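Local coordinates for protein DNA polymerase III, beta subunit (Eubacterium rectale, PDB 3T0P) that probably forms a ring-shaped head-to-tail dimer around DNA and tethers DNA polymerases to it for processive synthesis, at residues I128-S131 and Q132-K136; Q141-F144 and S145-D148; Q201-S204 and K205-G209. All blocks are in the same frame, centred on the assembly; numbering follows the deposited sequence.

How the interactions relate
All three contacts are local and lie in the central domain of the clamp. Interaction 1 joins strand 127-131 to the start of helix 132-140, and interaction 3 lies near the C-terminal end of helix 197-206. These two touch: Lys136 NZ reaches Ile207 O, and Gln132 OE1 takes the Gly209 N-H, so the first turn of helix 132-140 meets the chain leaving helix 197-206. Interaction 2, in the loop after helix 132-140, meets interaction 3 through packing of Ile143 and Ile146 on Gln201. Each contact is partly buried. Interaction 1 sets hydroxyls and a water against buried leucines, interaction 2 is a turn whose buried Ser145 hydroxyl bonds to the sheet, and interaction 3 divides between a surface salt bridge and a buried isoleucine pair.

Interaction 1. Residues I128-S131 and Q132-K136; sequences IVLS and QFTLK
Ser131 lays its hydroxyl over the first turn of helix 132-140, with OG 3.6 Å from Phe133 CB and 2.9 Å from Thr134 OG1. The second approach is a hydrogen bond between two hydroxyls. A chi1 of 68° sets OG between the serine's own N and carbonyl carbon, turned toward the helix that starts at the next residue. A water completes the link: it accepts from Ser131 N at 3.1 Å and also bonds to Thr134 OG1.

Ser131 is the N-cap, where the chain passes from strand 127-131 of the central domain into the helix, the axes of strand 128-131 and helix 132-136 standing at 89°. Its carbonyl begins the helical bonding by accepting from Leu135 N at 3.1 Å, a nearly straight bond with an N-H...O angle of 164°. Away from the hydroxyls, Leu130 CD2 comes within 4.3 Å of Thr134 CG2, and Leu130 CD1 just meets Leu135 CD1. Both leucines are buried, Leu130 also packing on Ile217 and Met184.

The corner thus has two chemistries: the hydroxyl pair and the water bind Ser131 to Thr134 on the polar side, the Leu135 N bond to Ser131 O holds the first turn, and the leucines make the apolar side.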
ATOM      1  N   ILE B 128       0.181  36.109  -5.130  1.00 55.02           N
ATOM      2  CA  ILE B 128       1.448  35.614  -4.615  1.00 53.66           C
ATOM      3  C   ILE B 128       1.848  34.424  -5.501  1.00 52.46           C
ATOM      4  O   ILE B 128       1.055  33.511  -5.685  1.00 49.00           O
ATOM      5  CB  ILE B 128       1.306  35.236  -3.108  1.00 57.25           C
ATOM      6  CG1 ILE B 128       1.060  36.488  -2.237  1.00 60.50           C
ATOM      7  CG2 ILE B 128       2.516  34.467  -2.590  1.00 56.34           C
ATOM      8  CD1 ILE B 128      -0.463  36.776  -1.850  1.00 70.04           C
ATOM      9  N   VAL B 129       3.070  34.419  -6.032  1.00 48.63           N
ATOM     10  CA  VAL B 129       3.534  33.303  -6.840  1.00 46.81           C
ATOM     11  C   VAL B 129       4.604  32.465  -6.085  1.00 47.40           C
ATOM     12  O   VAL B 129       5.617  32.989  -5.655  1.00 45.13           O
ATOM     13  CB  VAL B 129       4.075  33.766  -8.212  1.00 50.83           C
ATOM     14  CG1 VAL B 129       4.554  32.570  -9.030  1.00 48.88           C
ATOM     15  CG2 VAL B 129       3.027  34.549  -8.979  1.00 51.69           C
ATOM     16  N   LEU B 130       4.389  31.165  -6.021  1.00 44.84           N
ATOM     17  CA  LEU B 130       5.329  30.175  -5.482  1.00 43.86           C
ATOM     18  C   LEU B 130       5.451  29.058  -6.494  1.00 46.17           C
ATOM     19  O   LEU B 130       4.465  28.764  -7.193  1.00 45.53           O
ATOM     20  CB  LEU B 130       4.835  29.585  -4.129  1.00 42.80           C
ATOM     21  CG  LEU B 130       4.627  30.528  -2.966  1.00 46.84           C
ATOM     22  CD1 LEU B 130       3.945  29.816  -1.826  1.00 45.77           C
ATOM     23  CD2 LEU B 130       5.927  31.133  -2.497  1.00 51.67           C
ATOM     24  N   SER B 131       6.608  28.382  -6.555  1.00 43.30           N
ATOM     25  CA  SER B 131       6.680  27.204  -7.428  1.00 43.03           C
ATOM     26  C   SER B 131       5.843  26.116  -6.788  1.00 45.10           C
ATOM     27  O   SER B 131       5.584  26.168  -5.579  1.00 44.85           O
ATOM     28  CB  SER B 131       8.121  26.737  -7.665  1.00 46.38           C
ATOM     29  OG  SER B 131       8.769  26.209  -6.517  1.00 49.61           O
ATOM     30  N   GLN B 132       5.345  25.189  -7.599  1.00 41.40           N
ATOM     31  CA  GLN B 132       4.614  24.030  -7.128  1.00 40.96           C
ATOM     32  C   GLN B 132       5.482  23.298  -6.087  1.00 45.68           C
ATOM     33  O   GLN B 132       4.973  22.890  -5.043  1.00 45.17           O
ATOM     34  CB  GLN B 132       4.301  23.094  -8.306  1.00 41.58           C
ATOM     35  CG  GLN B 132       3.074  23.468  -9.111  1.00 49.45           C
ATOM     36  CD  GLN B 132       2.827  22.513 -10.252  1.00 62.41           C
ATOM     37  OE1 GLN B 132       3.392  21.413 -10.331  1.00 58.58           O
ATOM     38  NE2 GLN B 132       2.031  22.952 -11.200  1.00 48.49           N
ATOM     39  N   PHE B 133       6.801  23.189  -6.365  1.00 42.41           N
ATOM     40  CA  PHE B 133       7.785  22.546  -5.500  1.00 43.78           C
ATOM     41  C   PHE B 133       7.826  23.207  -4.117  1.00 47.06           C
ATOM     42  O   PHE B 133       7.715  22.518  -3.110  1.00 44.46           O
ATOM     43  CB  PHE B 133       9.182  22.610  -6.138  1.00 47.07           C
ATOM     44  CG  PHE B 133      10.250  22.003  -5.262  1.00 49.17           C
ATOM     45  CD1 PHE B 133      10.407  20.620  -5.185  1.00 52.30           C
ATOM     46  CD2 PHE B 133      11.083  22.808  -4.497  1.00 51.61           C
ATOM     47  CE1 PHE B 133      11.373  20.057  -4.346  1.00 53.16           C
ATOM     48  CE2 PHE B 133      12.060  22.242  -3.669  1.00 54.75           C
ATOM     49  CZ  PHE B 133      12.212  20.872  -3.615  1.00 52.04           C
ATOM     50  N   THR B 134       7.995  24.536  -4.081  1.00 44.52           N
ATOM     51  CA  THR B 134       8.086  25.297  -2.838  1.00 44.44           C
ATOM     52  C   THR B 134       6.816  25.100  -1.997  1.00 48.29           C
ATOM     53  O   THR B 134       6.927  24.857  -0.799  1.00 46.27           O
ATOM     54  CB  THR B 134       8.352  26.753  -3.159  1.00 50.10           C
ATOM     55  OG1 THR B 134       9.605  26.841  -3.834  1.00 52.99           O
ATOM     56  CG2 THR B 134       8.363  27.636  -1.935  1.00 48.16           C
ATOM     57  N   LEU B 135       5.628  25.160  -2.627  1.00 44.09           N
ATOM     58  CA  LEU B 135       4.383  25.031  -1.885  1.00 42.85           C
ATOM     59  C   LEU B 135       4.217  23.618  -1.356  1.00 45.51           C
ATOM     60  O   LEU B 135       3.813  23.438  -0.209  1.00 44.49           O
ATOM     61  CB  LEU B 135       3.164  25.442  -2.754  1.00 41.92           C
ATOM     62  CG  LEU B 135       1.780  25.284  -2.093  1.00 44.47           C
ATOM     63  CD1 LEU B 135       1.669  26.122  -0.773  1.00 43.30           C
ATOM     64  CD2 LEU B 135       0.668  25.626  -3.072  1.00 46.33           C
ATOM     65  N   LYS B 136       4.499  22.623  -2.180  1.00 41.91           N
ATOM     66  CA  LYS B 136       4.367  21.230  -1.774  1.00 40.06           C
ATOM     67  C   LYS B 136       5.362  20.928  -0.666  1.00 38.89           C
ATOM     68  O   LYS B 136       4.983  20.319   0.333  1.00 36.97           O
ATOM     69  CB  LYS B 136       4.548  20.284  -2.967  1.00 41.40           C
ATOM     70  CG  LYS B 136       4.128  18.848  -2.681  1.00 46.83           C
ATOM     71  CD  LYS B 136       4.084  18.000  -3.966  1.00 50.15           C
ATOM     72  CE  LYS B 136       3.603  16.589  -3.702  1.00 47.32           C
ATOM     73  NZ  LYS B 136       3.162  15.914  -4.957  1.00 59.76           N
TER
HETATM   74  O   HOH W   1       9.070  29.656  -5.220  0.50 26.04           O

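Interaction 2. Residues Q141-F144 and S145-D148; sequences QTIF and SIAD
The backbone from Thr142 to Ser145 makes a beta turn close to type I, with Ile143 and Phe144 at its corners: Ser145 N donates to Thr142 O at 3.3 Å along a nearly straight line (N-H...O 173°), although the donor sits above the carbonyl plane, 41° out of it. One residue on, Ile146 N makes a weaker bond of the same span to Ile143 O.

Phe144 folds its ring back beside the following peptide, meeting Ser145 N obliquely. With chi1 at 64°, CG lies between its own N and carbonyl carbon, which brings CD1 to 3.3 Å from Ser145 N and CE1 to 3.7 Å from Ser145 OG. The ring also reaches Val331 and, on strand 176-184, Arg176 and Ser178.

This turn belongs to the loop that leaves helix 132-140 and leads to strand 157-163, within the central of the three domains that make up a subunit of a bacterial sliding clamp. Ser145 OG fastens it to the sheet by hydrogen bonds with Ser178 OG and Ser171 OG; its own contact with Thr142 O is weak and unsettled. Ser171 OG bonds to Thr142 O as well, and Thr142 OG1 meets Val138 O and Glu158. Replacing Phe144 by an alanine would probably strip the cover from the Ser145 N-H and hydroxyl and take away the ring that packs on Val331.

Across the turn from the ring, Ile146 lays CG1 against Ile143 O at 3.3 Å, and the two isoleucines touch through their terminal methyls, CD1 to CD1 at 4.3 Å.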
ATOM      1  N   GLN B 141       6.900  19.959   5.127  1.00 39.35           N
ATOM      2  CA  GLN B 141       7.793  20.403   6.191  1.00 39.38           C
ATOM      3  C   GLN B 141       7.085  20.933   7.434  1.00 43.66           C
ATOM      4  O   GLN B 141       7.774  21.193   8.434  1.00 44.19           O
ATOM      5  CB  GLN B 141       8.725  21.489   5.652  1.00 39.41           C
ATOM      6  CG  GLN B 141       9.791  20.938   4.717  1.00 33.98           C
ATOM      7  CD  GLN B 141      10.466  22.019   3.918  1.00 48.33           C
ATOM      8  OE1 GLN B 141      10.020  23.176   3.847  1.00 41.28           O
ATOM      9  NE2 GLN B 141      11.564  21.665   3.293  1.00 44.23           N
ATOM     10  N   THR B 142       5.734  21.068   7.404  1.00 40.22           N
ATOM     11  CA  THR B 142       4.998  21.629   8.540  1.00 41.27           C
ATOM     12  C   THR B 142       3.680  20.930   8.883  1.00 45.51           C
ATOM     13  O   THR B 142       3.234  21.037  10.027  1.00 47.58           O
ATOM     14  CB  THR B 142       4.658  23.136   8.287  1.00 47.58           C
ATOM     15  OG1 THR B 142       3.886  23.249   7.092  1.00 44.41           O
ATOM     16  CG2 THR B 142       5.876  24.014   8.178  1.00 45.25           C
ATOM     17  N   ILE B 143       3.011  20.312   7.913  1.00 41.09           N
ATOM     18  CA  ILE B 143       1.664  19.735   8.088  1.00 41.00           C
ATOM     19  C   ILE B 143       1.545  18.686   9.214  1.00 46.79           C
ATOM     20  O   ILE B 143       0.472  18.567   9.814  1.00 47.08           O
ATOM     21  CB  ILE B 143       1.086  19.187   6.752  1.00 43.34           C
ATOM     22  CG1 ILE B 143      -0.463  19.223   6.736  1.00 44.33           C
ATOM     23  CG2 ILE B 143       1.632  17.789   6.379  1.00 41.38           C
ATOM     24  CD1 ILE B 143      -1.062  20.575   6.825  1.00 44.99           C
ATOM     25  N   PHE B 144       2.625  17.953   9.512  1.00 44.49           N
ATOM     26  CA  PHE B 144       2.617  16.891  10.509  1.00 43.37           C
ATOM     27  C   PHE B 144       2.341  17.382  11.932  1.00 49.84           C
ATOM     28  O   PHE B 144       2.015  16.549  12.773  1.00 51.70           O
ATOM     29  CB  PHE B 144       3.957  16.144  10.483  1.00 43.74           C
ATOM     30  CG  PHE B 144       5.136  16.996  10.866  1.00 44.00           C
ATOM     31  CD1 PHE B 144       5.438  17.231  12.200  1.00 45.91           C
ATOM     32  CD2 PHE B 144       5.927  17.592   9.892  1.00 44.90           C
ATOM     33  CE1 PHE B 144       6.503  18.056  12.560  1.00 46.03           C
ATOM     34  CE2 PHE B 144       6.987  18.424  10.256  1.00 46.53           C
ATOM     35  CZ  PHE B 144       7.287  18.622  11.585  1.00 44.67           C
ATOM     36  N   SER B 145       2.525  18.692  12.233  1.00 45.36           N
ATOM     37  CA  SER B 145       2.363  19.143  13.615  1.00 44.81           C
ATOM     38  C   SER B 145       1.115  20.005  13.858  1.00 49.97           C
ATOM     39  O   SER B 145       1.055  20.713  14.853  1.00 49.94           O
ATOM     40  CB  SER B 145       3.618  19.838  14.128  1.00 45.75           C
ATOM     41  OG  SER B 145       4.084  20.812  13.223  1.00 50.90           O
ATOM     42  N   ILE B 146       0.082  19.857  13.016  1.00 46.09           N
ATOM     43  CA  ILE B 146      -1.230  20.459  13.261  1.00 47.08           C
ATOM     44  C   ILE B 146      -1.938  19.543  14.296  1.00 54.44           C
ATOM     45  O   ILE B 146      -1.576  18.366  14.391  1.00 53.88           O
ATOM     46  CB  ILE B 146      -2.057  20.640  11.951  1.00 49.29           C
ATOM     47  CG1 ILE B 146      -2.403  19.268  11.300  1.00 49.80           C
ATOM     48  CG2 ILE B 146      -1.364  21.606  10.971  1.00 48.79           C
ATOM     49  CD1 ILE B 146      -3.443  19.307  10.148  1.00 58.71           C
ATOM     50  N   ALA B 147      -2.928  20.041  15.051  1.00 54.76           N
ATOM     51  CA  ALA B 147      -3.599  19.180  16.032  1.00 56.87           C
ATOM     52  C   ALA B 147      -4.397  18.054  15.356  1.00 67.98           C
ATOM     53  O   ALA B 147      -4.981  18.258  14.293  1.00 66.90           O
ATOM     54  CB  ALA B 147      -4.501  19.992  16.933  1.00 58.69           C
ATOM     55  N   ASP B 148      -4.385  16.852  15.966  1.00 71.17           N
ATOM     56  CA  ASP B 148      -5.085  15.651  15.471  1.00 73.02           C
ATOM     57  C   ASP B 148      -6.553  15.577  15.980  1.00 78.42           C
ATOM     58  O   ASP B 148      -7.238  14.587  15.718  1.00 78.88           O
ATOM     59  CB  ASP B 148      -4.310  14.371  15.857  1.00 75.98           C
ATOM     60  CG  ASP B 148      -3.880  14.336  17.311  1.00101.02           C
ATOM     61  OD1 ASP B 148      -4.725  13.987  18.174  1.00103.87           O
ATOM     62  OD2 ASP B 148      -2.714  14.705  17.594  1.00113.21           O
TER

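Interaction 3. Residues Q201-S204 and K205-G209; sequences QEIS and KIIPG
Glu202 and Lys205 run side by side, pointing the same way, near the C-terminal end of helix 197-206, the second helix of the clamp's central domain. Their conformations are unlike. Lys205 is stretched out from CG to NZ, whereas Glu202 is bent at its second torsion (chi2 -47°), and that bend swings the carboxylate back along the lysine chain. As a result Lys205 NZ stands 3.4 Å from Glu202 OE1 and equally far from OE2, a forked salt bridge whose two hydrogen bonds are both weak. The lysine methylenes lie alongside: Lys205 CD is 3.8 Å from Glu202 OE1, and CG is near Gln201 O. Lys20 of the same chain also touches the Glu202 side chain.

On the buried side the side-chain contact is apolar. Ile203 turns its CG1 branch to Ile207, meeting CD1 of that residue at 3.6 Å, the two chains crossing at a slant. Ile203 also packs on Ile139 and Phe226, while Ile207 packs on Leu135 and Phe228, so the pair bridges helix 132-140 and strand 223-228. Ile206 is turned differently: a chi1 of 57° puts its CG1 between its own N and carbonyl carbon, and this brings CG1 to 3.6 Å from Ile203 O, with the side chain reaching Ile54 and Phe228.

Beyond the isoleucines, Ile207 O accepts from Lys136 NZ, on the first turn of helix 132-140. Ile203 O takes two backbone donors: Ile206 N at 3.1 Å, from well above the carbonyl plane, 66° out of it, and Ile207 N, also at 3.1 Å, in a weaker, more bent bond.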
ATOM      1  N   GLN B 201      -3.537  19.424   3.047  1.00 40.05           N
ATOM      2  CA  GLN B 201      -3.347  17.984   2.804  1.00 41.04           C
ATOM      3  C   GLN B 201      -3.889  17.586   1.428  1.00 47.23           C
ATOM      4  O   GLN B 201      -3.204  16.885   0.688  1.00 46.59           O
ATOM      5  CB  GLN B 201      -4.041  17.145   3.881  1.00 43.03           C
ATOM      6  CG  GLN B 201      -3.321  17.109   5.209  1.00 51.40           C
ATOM      7  CD  GLN B 201      -4.190  16.574   6.332  1.00 74.03           C
ATOM      8  OE1 GLN B 201      -5.434  16.589   6.278  1.00 69.51           O
ATOM      9  NE2 GLN B 201      -3.553  16.140   7.413  1.00 61.04           N
ATOM     10  N   GLU B 202      -5.085  18.076   1.062  1.00 46.27           N
ATOM     11  CA  GLU B 202      -5.701  17.743  -0.232  1.00 46.67           C
ATOM     12  C   GLU B 202      -4.951  18.383  -1.404  1.00 49.13           C
ATOM     13  O   GLU B 202      -4.812  17.754  -2.455  1.00 46.66           O
ATOM     14  CB  GLU B 202      -7.185  18.150  -0.254  1.00 48.96           C
ATOM     15  CG  GLU B 202      -8.043  17.390   0.758  1.00 62.51           C
ATOM     16  CD  GLU B 202      -7.854  15.881   0.801  1.00 87.16           C
ATOM     17  OE1 GLU B 202      -7.854  15.251  -0.280  1.00 72.43           O
ATOM     18  OE2 GLU B 202      -7.672  15.333   1.912  1.00 90.17           O
ATOM     19  N   ILE B 203      -4.432  19.602  -1.215  1.00 46.10           N
ATOM     20  CA  ILE B 203      -3.696  20.261  -2.291  1.00 47.42           C
ATOM     21  C   ILE B 203      -2.324  19.552  -2.531  1.00 49.71           C
ATOM     22  O   ILE B 203      -1.877  19.489  -3.682  1.00 47.26           O
ATOM     23  CB  ILE B 203      -3.614  21.797  -2.093  1.00 52.63           C
ATOM     24  CG1 ILE B 203      -3.389  22.486  -3.428  1.00 55.53           C
ATOM     25  CG2 ILE B 203      -2.617  22.228  -1.063  1.00 53.49           C
ATOM     26  CD1 ILE B 203      -4.020  23.818  -3.520  1.00 70.54           C
ATOM     27  N   SER B 204      -1.710  18.968  -1.464  1.00 46.40           N
ATOM     28  CA  SER B 204      -0.496  18.166  -1.567  1.00 46.36           C
ATOM     29  C   SER B 204      -0.683  16.995  -2.554  1.00 47.13           C
ATOM     30  O   SER B 204       0.233  16.674  -3.300  1.00 45.71           O
ATOM     31  CB  SER B 204      -0.104  17.602  -0.206  1.00 49.38           C
ATOM     32  OG  SER B 204       0.673  18.550   0.495  1.00 65.56           O
ATOM     33  N   LYS B 205      -1.872  16.392  -2.557  1.00 42.21           N
ATOM     34  CA  LYS B 205      -2.212  15.241  -3.404  1.00 41.54           C
ATOM     35  C   LYS B 205      -2.451  15.618  -4.884  1.00 48.60           C
ATOM     36  O   LYS B 205      -2.428  14.729  -5.721  1.00 48.66           O
ATOM     37  CB  LYS B 205      -3.481  14.560  -2.862  1.00 42.65           C
ATOM     38  CG  LYS B 205      -3.330  13.923  -1.486  1.00 48.18           C
ATOM     39  CD  LYS B 205      -4.673  13.362  -1.062  1.00 52.93           C
ATOM     40  CE  LYS B 205      -4.694  12.874   0.350  1.00 64.67           C
ATOM     41  NZ  LYS B 205      -6.078  12.508   0.757  1.00 71.54           N
ATOM     42  N   ILE B 206      -2.742  16.898  -5.219  1.00 47.11           N
ATOM     43  CA  ILE B 206      -3.034  17.219  -6.620  1.00 46.63           C
ATOM     44  C   ILE B 206      -1.971  18.100  -7.278  1.00 52.27           C
ATOM     45  O   ILE B 206      -2.025  18.300  -8.495  1.00 50.57           O
ATOM     46  CB  ILE B 206      -4.435  17.826  -6.804  1.00 49.78           C
ATOM     47  CG1 ILE B 206      -4.672  19.115  -5.968  1.00 49.80           C
ATOM     48  CG2 ILE B 206      -5.493  16.762  -6.549  1.00 51.47           C
ATOM     49  CD1 ILE B 206      -5.959  19.874  -6.346  1.00 49.28           C
ATOM     50  N   ILE B 207      -1.011  18.616  -6.494  1.00 50.27           N
ATOM     51  CA  ILE B 207       0.057  19.477  -6.987  1.00 51.08           C
ATOM     52  C   ILE B 207       1.237  18.574  -7.362  1.00 56.63           C
ATOM     53  O   ILE B 207       1.775  17.854  -6.508  1.00 55.51           O
ATOM     54  CB  ILE B 207       0.395  20.617  -5.962  1.00 54.87           C
ATOM     55  CG1 ILE B 207      -0.205  21.934  -6.420  1.00 56.98           C
ATOM     56  CG2 ILE B 207       1.874  20.801  -5.691  1.00 56.27           C
ATOM     57  CD1 ILE B 207      -0.362  22.949  -5.304  1.00 72.07           C
ATOM     58  N   PRO B 208       1.618  18.568  -8.660  1.00 55.43           N
ATOM     59  CA  PRO B 208       2.721  17.689  -9.101  1.00 55.16           C
ATOM     60  C   PRO B 208       4.031  17.977  -8.372  1.00 58.13           C
ATOM     61  O   PRO B 208       4.721  17.030  -7.973  1.00 57.62           O
ATOM     62  CB  PRO B 208       2.830  17.974 -10.600  1.00 57.55           C
ATOM     63  CG  PRO B 208       1.470  18.469 -10.987  1.00 61.92           C
ATOM     64  CD  PRO B 208       1.031  19.300  -9.798  1.00 57.46           C
ATOM     65  N   GLY B 209       4.316  19.263  -8.128  1.00 53.43           N
ATOM     66  CA  GLY B 209       5.504  19.679  -7.390  1.00 51.42           C
ATOM     67  C   GLY B 209       6.713  20.048  -8.228  1.00 52.57           C
ATOM     68  O   GLY B 209       7.844  19.986  -7.730  1.00 53.38           O
TER